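Side-chain contacts in Serine/threonine-protein kinase Tel1 (Chaetomium thermophilum, PDB 6SKY), which probably acts as a DNA-damage-sensing serine/threonine kinase that activates checkpoint signalling by phosphorylating proteins, histone H2A among them, at serine- or threonine-glutamine sites: residues Lys2280-Ile2283 / Glu2287-Gln2290; Val2297-Gln2302 / Leu2374-Glu2379; Gln2228-Asp2233 / Val2241-Ser2246; Thr2369-Leu2374 / Glu2408-Glu2413. All blocks are in the same frame, centred on the assembly; numbering follows the deposited sequence.

Interaction 1: residues Lys2280-Ile2283 / Glu2287-Gln2290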
loop_
_atom_site.group_PDB
_atom_site.type_symbol
_atom_site.label_atom_id
_atom_site.label_comp_id
_atom_site.label_asym_id
_atom_site.label_seq_id
_atom_site.Cartn_x
_atom_site.Cartn_y
_atom_site.Cartn_z
ATOM N N LYS A 2280 13.936 -32.539 19.986
ATOM C CA LYS A 2280 14.313 -33.822 20.582
ATOM C C LYS A 2280 15.819 -34.059 20.500
ATOM O O LYS A 2280 16.296 -35.005 19.875
ATOM C CB LYS A 2280 13.538 -34.974 19.937
ATOM C CG LYS A 2280 12.132 -35.134 20.466
ATOM C CD LYS A 2280 11.308 -36.008 19.555
ATOM C CE LYS A 2280 9.881 -36.115 20.052
ATOM N NZ LYS A 2280 9.100 -37.100 19.252
ATOM N N GLY A 2281 16.567 -33.167 21.142
ATOM C CA GLY A 2281 18.001 -33.308 21.272
ATOM C C GLY A 2281 18.805 -33.091 20.014
ATOM O O GLY A 2281 20.021 -32.908 20.108
ATOM N N LYS A 2282 18.183 -33.105 18.845
ATOM C CA LYS A 2282 18.911 -32.877 17.605
ATOM C C LYS A 2282 19.343 -31.418 17.520
ATOM O O LYS A 2282 18.508 -30.513 17.597
ATOM C CB LYS A 2282 18.031 -33.266 16.423
ATOM C CG LYS A 2282 18.284 -32.497 15.158
ATOM C CD LYS A 2282 17.189 -32.789 14.156
ATOM C CE LYS A 2282 17.059 -31.681 13.130
ATOM N NZ LYS A 2282 16.009 -32.006 12.129
ATOM N N ILE A 2283 20.646 -31.186 17.379
ATOM C CA ILE A 2283 21.178 -29.828 17.376
ATOM C C ILE A 2283 21.943 -29.546 16.094
ATOM O O ILE A 2283 22.900 -28.765 16.095
ATOM C CB ILE A 2283 22.075 -29.575 18.600
ATOM C CG1 ILE A 2283 23.254 -30.540 18.619
ATOM C CG2 ILE A 2283 21.281 -29.701 19.877
ATOM C CD1 ILE A 2283 24.133 -30.381 19.834
ATOM N N GLU A 2287 16.438 -27.474 10.195
ATOM C CA GLU A 2287 15.301 -27.368 11.098
ATOM C C GLU A 2287 15.726 -26.784 12.439
ATOM O O GLU A 2287 15.138 -25.809 12.929
ATOM C CB GLU A 2287 14.674 -28.747 11.273
ATOM C CG GLU A 2287 13.454 -28.800 12.155
ATOM C CD GLU A 2287 13.015 -30.224 12.422
ATOM O OE1 GLU A 2287 13.782 -31.152 12.096
ATOM O OE2 GLU A 2287 11.907 -30.419 12.959
ATOM N N ALA A 2288 16.763 -27.363 13.042
ATOM C CA ALA A 2288 17.266 -26.842 14.304
ATOM C C ALA A 2288 17.830 -25.444 14.132
ATOM O O ALA A 2288 17.699 -24.604 15.024
ATOM C CB ALA A 2288 18.326 -27.777 14.871
ATOM N N GLY A 2289 18.474 -25.177 13.001
ATOM C CA GLY A 2289 18.963 -23.834 12.756
ATOM C C GLY A 2289 17.852 -22.809 12.771
ATOM O O GLY A 2289 17.981 -21.749 13.385
ATOM N N GLN A 2290 16.735 -23.121 12.116
ATOM C CA GLN A 2290 15.607 -22.199 12.099
ATOM C C GLN A 2290 15.025 -22.011 13.492
ATOM O O GLN A 2290 14.735 -20.882 13.902
ATOM C CB GLN A 2290 14.544 -22.704 11.129
ATOM C CG GLN A 2290 13.305 -21.841 11.036
ATOM C CD GLN A 2290 13.570 -20.486 10.419
ATOM O OE1 GLN A 2290 14.055 -19.570 11.083
ATOM N NE2 GLN A 2290 13.240 -20.345 9.143
#
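K2282 reaches from the loop 2280-2283 to E2287 and A2288 in the first turns of helix 2286-2303. Its CG stands anti to the backbone N (chi1 150°) and the rest of the chain is extended, which carries the amine across to the helix. CB, CG and CD only lead toward it. CE is the first atom to arrive, lying 4.5 Å from A2288 CB and 3.5 Å from E2287 OE1. NZ then ends at E2287 OE1 in a salt bridge; the modelled 2.4 Å between K2282 NZ and E2287 OE1 is doubtfully short, and nothing more than the pairing follows from it. NZ also lies 3.6 Å from E2287 CB; the two extended chains cross at about a right angle. Behind the charges, A2288 CB packs against the loop backbone, 3.9 Å from K2282 O and 4.2 Å from I2283 C. The other carboxylate oxygen, OE2, is hydrogen-bonded to S2246 of helix 2245-2259. With a cation on one oxygen and a hydroxyl on the other, the E2287 carboxylate is likely to stay ionised and to be restrained from turning.

Interaction 2: residues Val2297-Gln2302 / Leu2374-Glu2379; sequences VFCDEQ and LKLCIE
D2300, which leans on C2377 through its aliphatic CB, has its OD2 held by two groups: it forms a salt bridge with R2397 NE of helix 2394-2404 and takes part in a weak hydrogen bond with the hydroxyl of Y2381. The acid thus spends its charge beyond the two segments, and what it offers to the facing segment is carbon. C2377 SG lies 3.5 Å from D2300 CB and 3.8 Å from D2300 CA, so the sulfur rests against the root of the aspartate. Next to it the two cysteines meet through their methylenes, C2299 CB to C2377 CB at 4.0 Å, while the thiols part company. C2299 SG lies beside its own backbone N (chi1 -70°) and swings toward L2376, with 3.6 Å to L2376 CB and 4.1 Å to L2376 CD1. C2377 SG takes the position anti to its N (chi1 -170°), which sends it the other way, to D2300. The sulfurs do not form a disulfide. With such short side chains at the crossing, the CA atoms of C2299 and C2377 come within 5.3 Å and the local axes within 8.2 Å. F2373 also touches C2299 and L2401 touches C2377; both cysteines are buried. Two helices running broadly antiparallel, at 140° between their directions, and packed through small residues at their closest point, fit the all-helical alpha-solenoid architecture of the FAT region in PI3-kinase-related kinases.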
loop_
_atom_site.group_PDB
_atom_site.type_symbol
_atom_site.label_atom_id
_atom_site.label_comp_id
_atom_site.label_asym_id
_atom_site.label_seq_id
_atom_site.Cartn_x
_atom_site.Cartn_y
_atom_site.Cartn_z
ATOM N N VAL A 2297 16.540 -14.551 18.192
ATOM C CA VAL A 2297 16.037 -13.248 17.781
ATOM C C VAL A 2297 14.904 -12.792 18.690
ATOM O O VAL A 2297 14.808 -11.607 19.027
ATOM C CB VAL A 2297 15.609 -13.298 16.308
ATOM C CG1 VAL A 2297 14.871 -12.052 15.933
ATOM C CG2 VAL A 2297 16.824 -13.448 15.444
ATOM N N PHE A 2298 14.049 -13.717 19.130
ATOM C CA PHE A 2298 13.012 -13.365 20.096
ATOM C C PHE A 2298 13.609 -12.824 21.389
ATOM O O PHE A 2298 13.222 -11.751 21.859
ATOM C CB PHE A 2298 12.132 -14.576 20.379
ATOM C CG PHE A 2298 11.128 -14.357 21.465
ATOM C CD1 PHE A 2298 9.930 -13.734 21.202
ATOM C CD2 PHE A 2298 11.378 -14.790 22.750
ATOM C CE1 PHE A 2298 9.019 -13.537 22.193
ATOM C CE2 PHE A 2298 10.467 -14.589 23.741
ATOM C CZ PHE A 2298 9.289 -13.966 23.462
ATOM N N CYS A 2299 14.543 -13.562 21.992
ATOM C CA CYS A 2299 15.125 -13.112 23.254
ATOM C C CYS A 2299 15.861 -11.789 23.091
ATOM O O CYS A 2299 15.803 -10.921 23.971
ATOM C CB CYS A 2299 16.066 -14.173 23.809
ATOM S SG CYS A 2299 15.263 -15.648 24.407
ATOM N N ASP A 2300 16.561 -11.613 21.974
ATOM C CA ASP A 2300 17.246 -10.352 21.726
ATOM C C ASP A 2300 16.255 -9.203 21.658
ATOM O O ASP A 2300 16.467 -8.151 22.262
ATOM C CB ASP A 2300 18.043 -10.443 20.431
ATOM C CG ASP A 2300 19.108 -9.392 20.333
ATOM O OD1 ASP A 2300 19.265 -8.613 21.289
ATOM O OD2 ASP A 2300 19.796 -9.345 19.298
ATOM N N GLU A 2301 15.166 -9.387 20.918
ATOM C CA GLU A 2301 14.137 -8.361 20.847
ATOM C C GLU A 2301 13.522 -8.089 22.211
ATOM O O GLU A 2301 13.066 -6.975 22.474
ATOM C CB GLU A 2301 13.073 -8.792 19.848
ATOM C CG GLU A 2301 11.909 -7.864 19.703
ATOM C CD GLU A 2301 10.804 -8.488 18.884
ATOM O OE1 GLU A 2301 10.911 -9.695 18.574
ATOM O OE2 GLU A 2301 9.830 -7.781 18.549
ATOM N N GLN A 2302 13.493 -9.085 23.090
ATOM C CA GLN A 2302 12.970 -8.843 24.430
ATOM C C GLN A 2302 13.948 -8.055 25.281
ATOM O O GLN A 2302 13.530 -7.374 26.219
ATOM C CB GLN A 2302 12.631 -10.152 25.135
ATOM C CG GLN A 2302 11.555 -10.950 24.470
ATOM C CD GLN A 2302 10.363 -10.117 24.118
ATOM O OE1 GLN A 2302 9.792 -9.451 24.970
ATOM N NE2 GLN A 2302 9.980 -10.140 22.855
ATOM N N LEU A 2374 19.292 -12.786 28.530
ATOM C CA LEU A 2374 20.641 -12.691 27.982
ATOM C C LEU A 2374 21.263 -14.068 27.798
ATOM O O LEU A 2374 21.878 -14.354 26.763
ATOM C CB LEU A 2374 21.511 -11.831 28.889
ATOM C CG LEU A 2374 22.951 -11.634 28.445
ATOM C CD1 LEU A 2374 23.000 -10.697 27.273
ATOM C CD2 LEU A 2374 23.769 -11.102 29.587
ATOM N N LYS A 2375 21.138 -14.929 28.808
ATOM C CA LYS A 2375 21.641 -16.292 28.678
ATOM C C LYS A 2375 21.060 -16.983 27.456
ATOM O O LYS A 2375 21.791 -17.557 26.643
ATOM C CB LYS A 2375 21.315 -17.101 29.928
ATOM C CG LYS A 2375 22.345 -17.031 31.011
ATOM C CD LYS A 2375 21.887 -17.820 32.216
ATOM C CE LYS A 2375 22.879 -17.712 33.358
ATOM N NZ LYS A 2375 22.438 -18.446 34.578
ATOM N N LEU A 2376 19.734 -16.954 27.322
ATOM C CA LEU A 2376 19.098 -17.658 26.215
ATOM C C LEU A 2376 19.510 -17.074 24.875
ATOM O O LEU A 2376 19.715 -17.811 23.907
ATOM C CB LEU A 2376 17.585 -17.617 26.367
ATOM C CG LEU A 2376 17.020 -18.369 27.558
ATOM C CD1 LEU A 2376 15.538 -18.153 27.627
ATOM C CD2 LEU A 2376 17.334 -19.827 27.420
ATOM N N CYS A 2377 19.658 -15.754 24.802
ATOM C CA CYS A 2377 20.043 -15.114 23.551
ATOM C C CYS A 2377 21.425 -15.567 23.108
ATOM O O CYS A 2377 21.617 -15.981 21.959
ATOM C CB CYS A 2377 19.997 -13.598 23.721
ATOM S SG CYS A 2377 20.169 -12.653 22.219
ATOM N N ILE A 2378 22.405 -15.502 24.008
ATOM C CA ILE A 2378 23.762 -15.870 23.620
ATOM C C ILE A 2378 23.840 -17.351 23.278
ATOM O O ILE A 2378 24.436 -17.740 22.261
ATOM C CB ILE A 2378 24.757 -15.487 24.727
ATOM C CG1 ILE A 2378 25.079 -14.004 24.643
ATOM C CG2 ILE A 2378 26.023 -16.278 24.601
ATOM C CD1 ILE A 2378 26.035 -13.549 25.676
ATOM N N GLU A 2379 23.224 -18.199 24.101
ATOM C CA GLU A 2379 23.292 -19.632 23.859
ATOM C C GLU A 2379 22.669 -20.006 22.526
ATOM O O GLU A 2379 23.229 -20.815 21.783
ATOM C CB GLU A 2379 22.606 -20.374 24.993
ATOM C CG GLU A 2379 22.309 -21.806 24.689
ATOM C CD GLU A 2379 21.580 -22.479 25.821
ATOM O OE1 GLU A 2379 21.441 -21.857 26.890
ATOM O OE2 GLU A 2379 21.144 -23.631 25.645
#

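Interaction 3: residues Gln2228-Asp2233 / Val2241-Ser2246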
loop_
_atom_site.group_PDB
_atom_site.type_symbol
_atom_site.label_atom_id
_atom_site.label_comp_id
_atom_site.label_asym_id
_atom_site.label_seq_id
_atom_site.Cartn_x
_atom_site.Cartn_y
_atom_site.Cartn_z
ATOM N N GLN A 2228 -2.810 -22.558 13.430
ATOM C CA GLN A 2228 -3.156 -23.165 14.709
ATOM C C GLN A 2228 -4.133 -24.314 14.539
ATOM O O GLN A 2228 -4.090 -25.276 15.307
ATOM C CB GLN A 2228 -3.736 -22.120 15.644
ATOM C CG GLN A 2228 -2.727 -21.153 16.176
ATOM C CD GLN A 2228 -3.365 -20.006 16.881
ATOM O OE1 GLN A 2228 -4.536 -19.725 16.684
ATOM N NE2 GLN A 2228 -2.605 -19.334 17.718
ATOM N N ALA A 2229 -5.024 -24.233 13.553
ATOM C CA ALA A 2229 -5.894 -25.365 13.262
ATOM C C ALA A 2229 -5.104 -26.546 12.717
ATOM O O ALA A 2229 -5.401 -27.695 13.048
ATOM C CB ALA A 2229 -6.978 -24.949 12.280
ATOM N N ILE A 2230 -4.114 -26.289 11.862
ATOM C CA ILE A 2230 -3.228 -27.369 11.426
ATOM C C ILE A 2230 -2.563 -28.021 12.623
ATOM O O ILE A 2230 -2.437 -29.244 12.694
ATOM C CB ILE A 2230 -2.166 -26.854 10.441
ATOM C CG1 ILE A 2230 -2.791 -26.329 9.170
ATOM C CG2 ILE A 2230 -1.215 -27.947 10.082
ATOM C CD1 ILE A 2230 -1.782 -25.725 8.282
ATOM N N ASP A 2231 -2.108 -27.214 13.574
ATOM C CA ASP A 2231 -1.370 -27.772 14.701
ATOM C C ASP A 2231 -2.278 -28.514 15.667
ATOM O O ASP A 2231 -1.842 -29.471 16.312
ATOM C CB ASP A 2231 -0.620 -26.672 15.437
ATOM C CG ASP A 2231 -0.022 -27.155 16.729
ATOM O OD1 ASP A 2231 0.680 -28.186 16.708
ATOM O OD2 ASP A 2231 -0.251 -26.511 17.771
ATOM N N LYS A 2232 -3.533 -28.095 15.783
ATOM C CA LYS A 2232 -4.435 -28.716 16.745
ATOM C C LYS A 2232 -4.898 -30.083 16.262
ATOM O O LYS A 2232 -4.613 -31.105 16.893
ATOM C CB LYS A 2232 -5.626 -27.796 16.997
ATOM C CG LYS A 2232 -6.742 -28.422 17.781
ATOM C CD LYS A 2232 -7.964 -27.527 17.758
ATOM C CE LYS A 2232 -9.164 -28.200 18.395
ATOM N NZ LYS A 2232 -10.397 -27.378 18.241
ATOM N N ASP A 2233 -5.600 -30.126 15.135
ATOM C CA ASP A 2233 -6.188 -31.363 14.630
ATOM C C ASP A 2233 -5.509 -31.730 13.316
ATOM O O ASP A 2233 -6.002 -31.427 12.231
ATOM C CB ASP A 2233 -7.706 -31.214 14.455
ATOM C CG ASP A 2233 -8.422 -32.554 14.370
ATOM O OD1 ASP A 2233 -8.786 -33.104 15.431
ATOM O OD2 ASP A 2233 -8.620 -33.060 13.245
ATOM N N VAL A 2241 4.516 -35.942 1.966
ATOM C CA VAL A 2241 4.952 -34.547 1.950
ATOM C C VAL A 2241 5.099 -34.111 3.401
ATOM O O VAL A 2241 4.228 -33.403 3.924
ATOM C CB VAL A 2241 3.982 -33.631 1.190
ATOM C CG1 VAL A 2241 4.621 -32.290 0.966
ATOM C CG2 VAL A 2241 3.592 -34.246 -0.123
ATOM N N PRO A 2242 6.158 -34.529 4.091
ATOM C CA PRO A 2242 6.205 -34.399 5.549
ATOM C C PRO A 2242 6.169 -32.950 6.002
ATOM O O PRO A 2242 6.369 -32.008 5.235
ATOM C CB PRO A 2242 7.538 -35.055 5.924
ATOM C CG PRO A 2242 8.006 -35.748 4.696
ATOM C CD PRO A 2242 7.440 -34.994 3.550
ATOM N N LEU A 2243 5.913 -32.786 7.294
ATOM C CA LEU A 2243 5.862 -31.469 7.915
ATOM C C LEU A 2243 6.218 -31.656 9.379
ATOM O O LEU A 2243 5.499 -32.348 10.101
ATOM C CB LEU A 2243 4.483 -30.844 7.760
ATOM C CG LEU A 2243 4.170 -29.657 8.661
ATOM C CD1 LEU A 2243 5.060 -28.487 8.320
ATOM C CD2 LEU A 2243 2.720 -29.279 8.525
ATOM N N SER A 2244 7.325 -31.065 9.810
ATOM C CA SER A 2244 7.755 -31.212 11.188
ATOM C C SER A 2244 6.933 -30.318 12.099
ATOM O O SER A 2244 6.474 -29.249 11.703
ATOM C CB SER A 2244 9.235 -30.880 11.328
ATOM O OG SER A 2244 9.551 -29.678 10.666
ATOM N N ARG A 2245 6.738 -30.769 13.332
ATOM C CA ARG A 2245 5.949 -29.979 14.259
ATOM C C ARG A 2245 6.707 -28.778 14.790
ATOM O O ARG A 2245 6.078 -27.796 15.185
ATOM C CB ARG A 2245 5.474 -30.836 15.424
ATOM C CG ARG A 2245 4.153 -30.383 15.973
ATOM C CD ARG A 2245 4.003 -30.732 17.424
ATOM N NE ARG A 2245 2.976 -29.916 18.051
ATOM C CZ ARG A 2245 2.906 -29.683 19.354
ATOM N NH1 ARG A 2245 1.941 -28.924 19.842
ATOM N NH2 ARG A 2245 3.810 -30.201 20.168
ATOM N N SER A 2246 8.037 -28.817 14.787
ATOM C CA SER A 2246 8.806 -27.697 15.300
ATOM C C SER A 2246 8.859 -26.546 14.315
ATOM O O SER A 2246 8.831 -25.388 14.731
ATOM C CB SER A 2246 10.217 -28.137 15.658
ATOM O OG SER A 2246 10.982 -28.335 14.496
#
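D2231 and R2245 carry most of the buried surface, joined by a salt bridge between the last turn of helix 2220-2232 and the first residue of helix 2245-2259. The arginine chain, extended from CG to NE, brings one edge of its guanidinium to the carboxylate, and the two flat groups are nearly coplanar, 20° apart. A single oxygen does the work: R2245 NE donates to D2231 OD1 over 3.2 Å with a fairly straight N-H...O angle of 162°, using the syn lone pair of OD1, which itself lies in the guanidinium plane. R2245 NH1 adds a weak bond to the same OD1 at 3.5 Å. With D2231 CG anti to the backbone N (chi1 171°), the carboxylate is carried toward the arginine. The stronger polar partner of R2245 is E2278, whose OE2 forms a salt bridge with NH2, so the guanidinium is shared by two acids, which would probably compensate its charge. Replacing D2231 by alanine would probably deprive R2245 NE of its acceptor and leave the guanidinium held mainly by E2278, freer to turn. Beyond the charges, L2243 CD2 makes a loose apolar contact with I2230 CG2 at 4.4 Å. Both apolar residues also face helix 2203-2217, where L2243 meets A2204 and M2208 while I2230 meets K2207. L2248 of helix 2245-2259 touches both I2230 and D2231. The contact thus joins the end of helix 2220-2232 to the start of helix 2245-2259, with helix 2203-2217 packed against the apolar residues.

Interaction 4: residues Thr2369-Leu2374 / Glu2408-Glu2413; sequences TRSEFL and EEVANE
L2374 and A2411 face each other with their CA atoms 7.3 Å apart, and S2371 and V2410 do so at 8.0 Å; these are the nearest backbone approaches of two helical segments. Residues 2369-2374 lie within the long helix 2348-2387, whereas 2408-2413 starts helix 2409-2418, with E2408 at the N-cap position. The first turn is held rather weakly, A2411 N reaching E2408 O at 3.1 Å, and E2413 N then makes a regular bond to E2409 O. Among the side chains, L2374 has the most surface covered. Its CG points anti to the backbone N (chi1 -180°), and the CD2 branch is the one that touches: it lies 3.5 Å from E2408 OE1 and 4.3 Å from A2411 CB. The methyl therefore meets a carboxylate oxygen and the alanine methyl, purely by van der Waals contact. E2408 extends beyond CG and crosses the leucine at a slant, while its other oxygen, OE2, has a long, weak ion pair with K2405. V2410 points toward the long helix; its CG1 faces S2371 OG at 4.2 Å, a methyl beside a polar atom without a bond, and its side chain also touches K2375. The packing continues on both helices, since L2374 also touches L2303 of helix 2286-2303 and A2411 meets I2378 one turn further along the long helix. This joining of the start of a short helix to the middle of a long one, through leucine and alanine, is plain helix-to-helix packing of the FAT region, away from the nucleotide and magnesium sites.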
loop_
_atom_site.group_PDB
_atom_site.type_symbol
_atom_site.label_atom_id
_atom_site.label_comp_id
_atom_site.label_asym_id
_atom_site.label_seq_id
_atom_site.Cartn_x
_atom_site.Cartn_y
_atom_site.Cartn_z
ATOM N N THR A 2369 14.950 -11.476 35.291
ATOM C CA THR A 2369 14.320 -11.727 33.999
ATOM C C THR A 2369 15.253 -11.356 32.851
ATOM O O THR A 2369 15.424 -12.123 31.891
ATOM C CB THR A 2369 13.008 -10.956 33.906
ATOM O OG1 THR A 2369 11.976 -11.700 34.558
ATOM C CG2 THR A 2369 12.620 -10.735 32.477
ATOM N N ARG A 2370 15.891 -10.187 32.948
ATOM C CA ARG A 2370 16.803 -9.765 31.888
ATOM C C ARG A 2370 18.037 -10.655 31.798
ATOM O O ARG A 2370 18.553 -10.888 30.698
ATOM C CB ARG A 2370 17.218 -8.320 32.103
ATOM C CG ARG A 2370 16.073 -7.358 32.093
ATOM C CD ARG A 2370 16.578 -5.944 32.089
ATOM N NE ARG A 2370 17.236 -5.606 30.837
ATOM C CZ ARG A 2370 16.592 -5.192 29.754
ATOM N NH1 ARG A 2370 17.261 -4.897 28.656
ATOM N NH2 ARG A 2370 15.275 -5.078 29.772
ATOM N N SER A 2371 18.525 -11.162 32.925
ATOM C CA SER A 2371 19.675 -12.057 32.893
ATOM C C SER A 2371 19.334 -13.378 32.215
ATOM O O SER A 2371 20.140 -13.918 31.446
ATOM C CB SER A 2371 20.178 -12.298 34.311
ATOM O OG SER A 2371 21.177 -13.296 34.334
ATOM N N GLU A 2372 18.150 -13.920 32.493
ATOM C CA GLU A 2372 17.727 -15.130 31.797
ATOM C C GLU A 2372 17.613 -14.892 30.300
ATOM O O GLU A 2372 18.028 -15.739 29.496
ATOM C CB GLU A 2372 16.400 -15.624 32.357
ATOM C CG GLU A 2372 16.516 -16.269 33.715
ATOM C CD GLU A 2372 15.169 -16.514 34.357
ATOM O OE1 GLU A 2372 14.142 -16.145 33.750
ATOM O OE2 GLU A 2372 15.139 -17.069 35.476
ATOM N N PHE A 2373 17.042 -13.756 29.902
ATOM C CA PHE A 2373 16.951 -13.466 28.476
ATOM C C PHE A 2373 18.325 -13.381 27.835
ATOM O O PHE A 2373 18.521 -13.849 26.711
ATOM C CB PHE A 2373 16.188 -12.172 28.240
ATOM C CG PHE A 2373 14.715 -12.351 28.165
ATOM C CD1 PHE A 2373 14.174 -13.519 27.688
ATOM C CD2 PHE A 2373 13.867 -11.351 28.581
ATOM C CE1 PHE A 2373 12.827 -13.683 27.620
ATOM C CE2 PHE A 2373 12.517 -11.515 28.517
ATOM C CZ PHE A 2373 11.998 -12.679 28.035
ATOM N N LEU A 2374 19.292 -12.786 28.530
ATOM C CA LEU A 2374 20.641 -12.691 27.982
ATOM C C LEU A 2374 21.263 -14.068 27.798
ATOM O O LEU A 2374 21.878 -14.354 26.763
ATOM C CB LEU A 2374 21.511 -11.831 28.889
ATOM C CG LEU A 2374 22.951 -11.634 28.445
ATOM C CD1 LEU A 2374 23.000 -10.697 27.273
ATOM C CD2 LEU A 2374 23.769 -11.102 29.587
ATOM N N GLU A 2408 29.918 -9.048 32.512
ATOM C CA GLU A 2408 28.917 -9.902 33.131
ATOM C C GLU A 2408 29.312 -11.364 33.018
ATOM O O GLU A 2408 29.256 -11.942 31.931
ATOM C CB GLU A 2408 27.560 -9.656 32.482
ATOM C CG GLU A 2408 27.281 -8.190 32.233
ATOM C CD GLU A 2408 25.817 -7.908 32.024
ATOM O OE1 GLU A 2408 25.023 -8.869 32.020
ATOM O OE2 GLU A 2408 25.452 -6.725 31.873
ATOM N N GLU A 2409 29.697 -11.977 34.137
ATOM C CA GLU A 2409 30.292 -13.306 34.096
ATOM C C GLU A 2409 29.319 -14.379 33.632
ATOM O O GLU A 2409 29.756 -15.465 33.242
ATOM C CB GLU A 2409 30.849 -13.669 35.470
ATOM C CG GLU A 2409 32.107 -14.516 35.416
ATOM C CD GLU A 2409 33.254 -13.826 34.691
ATOM O OE1 GLU A 2409 33.300 -12.579 34.687
ATOM O OE2 GLU A 2409 34.110 -14.533 34.124
ATOM N N VAL A 2410 28.018 -14.099 33.655
ATOM C CA VAL A 2410 27.041 -15.060 33.160
ATOM C C VAL A 2410 27.182 -15.241 31.653
ATOM O O VAL A 2410 27.155 -16.370 31.136
ATOM C CB VAL A 2410 25.632 -14.599 33.567
ATOM C CG1 VAL A 2410 24.650 -14.779 32.439
ATOM C CG2 VAL A 2410 25.180 -15.348 34.805
ATOM N N ALA A 2411 27.352 -14.134 30.928
ATOM C CA ALA A 2411 27.589 -14.215 29.495
ATOM C C ALA A 2411 28.854 -14.996 29.200
ATOM O O ALA A 2411 28.888 -15.813 28.275
ATOM C CB ALA A 2411 27.675 -12.814 28.901
ATOM N N ASN A 2412 29.901 -14.774 29.987
ATOM C CA ASN A 2412 31.149 -15.475 29.739
ATOM C C ASN A 2412 31.036 -16.956 30.054
ATOM O O ASN A 2412 31.666 -17.769 29.381
ATOM C CB ASN A 2412 32.274 -14.829 30.531
ATOM C CG ASN A 2412 32.533 -13.413 30.096
ATOM O OD1 ASN A 2412 32.416 -13.091 28.922
ATOM N ND2 ASN A 2412 32.872 -12.554 31.040
ATOM N N GLU A 2413 30.219 -17.340 31.034
ATOM C CA GLU A 2413 30.028 -18.767 31.276
ATOM C C GLU A 2413 29.289 -19.431 30.125
ATOM O O GLU A 2413 29.670 -20.523 29.681
ATOM C CB GLU A 2413 29.281 -18.995 32.585
ATOM C CG GLU A 2413 30.031 -18.527 33.808
ATOM C CD GLU A 2413 31.434 -19.092 33.895
ATOM O OE1 GLU A 2413 31.638 -20.256 33.493
ATOM O OE2 GLU A 2413 32.333 -18.368 34.366
#

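In the fold
Interactions 2 and 4 adjoin, with centres about 10 Å apart; both use helix 2348-2387, and L2374 is common to their segments, though it makes its contact in interaction 4. Interaction 2 is buried and cysteine-lined; K2375 against V2410 and F2373 against Q2302 carry packing from one to the other. Interactions 1, 3 and 4 are partly buried; 4 has a glutamate at its rim, whereas 1 and 3 rely on salt bridges close to helix starts, and E2287 hydrogen-bonded to S2246 joins them. Helix 2286-2303 connects the two pairs: interaction 1 uses its beginning and interaction 2 a later part, their centres about 17 Å apart. All four thus belong to one helical neighbourhood of the FAT region.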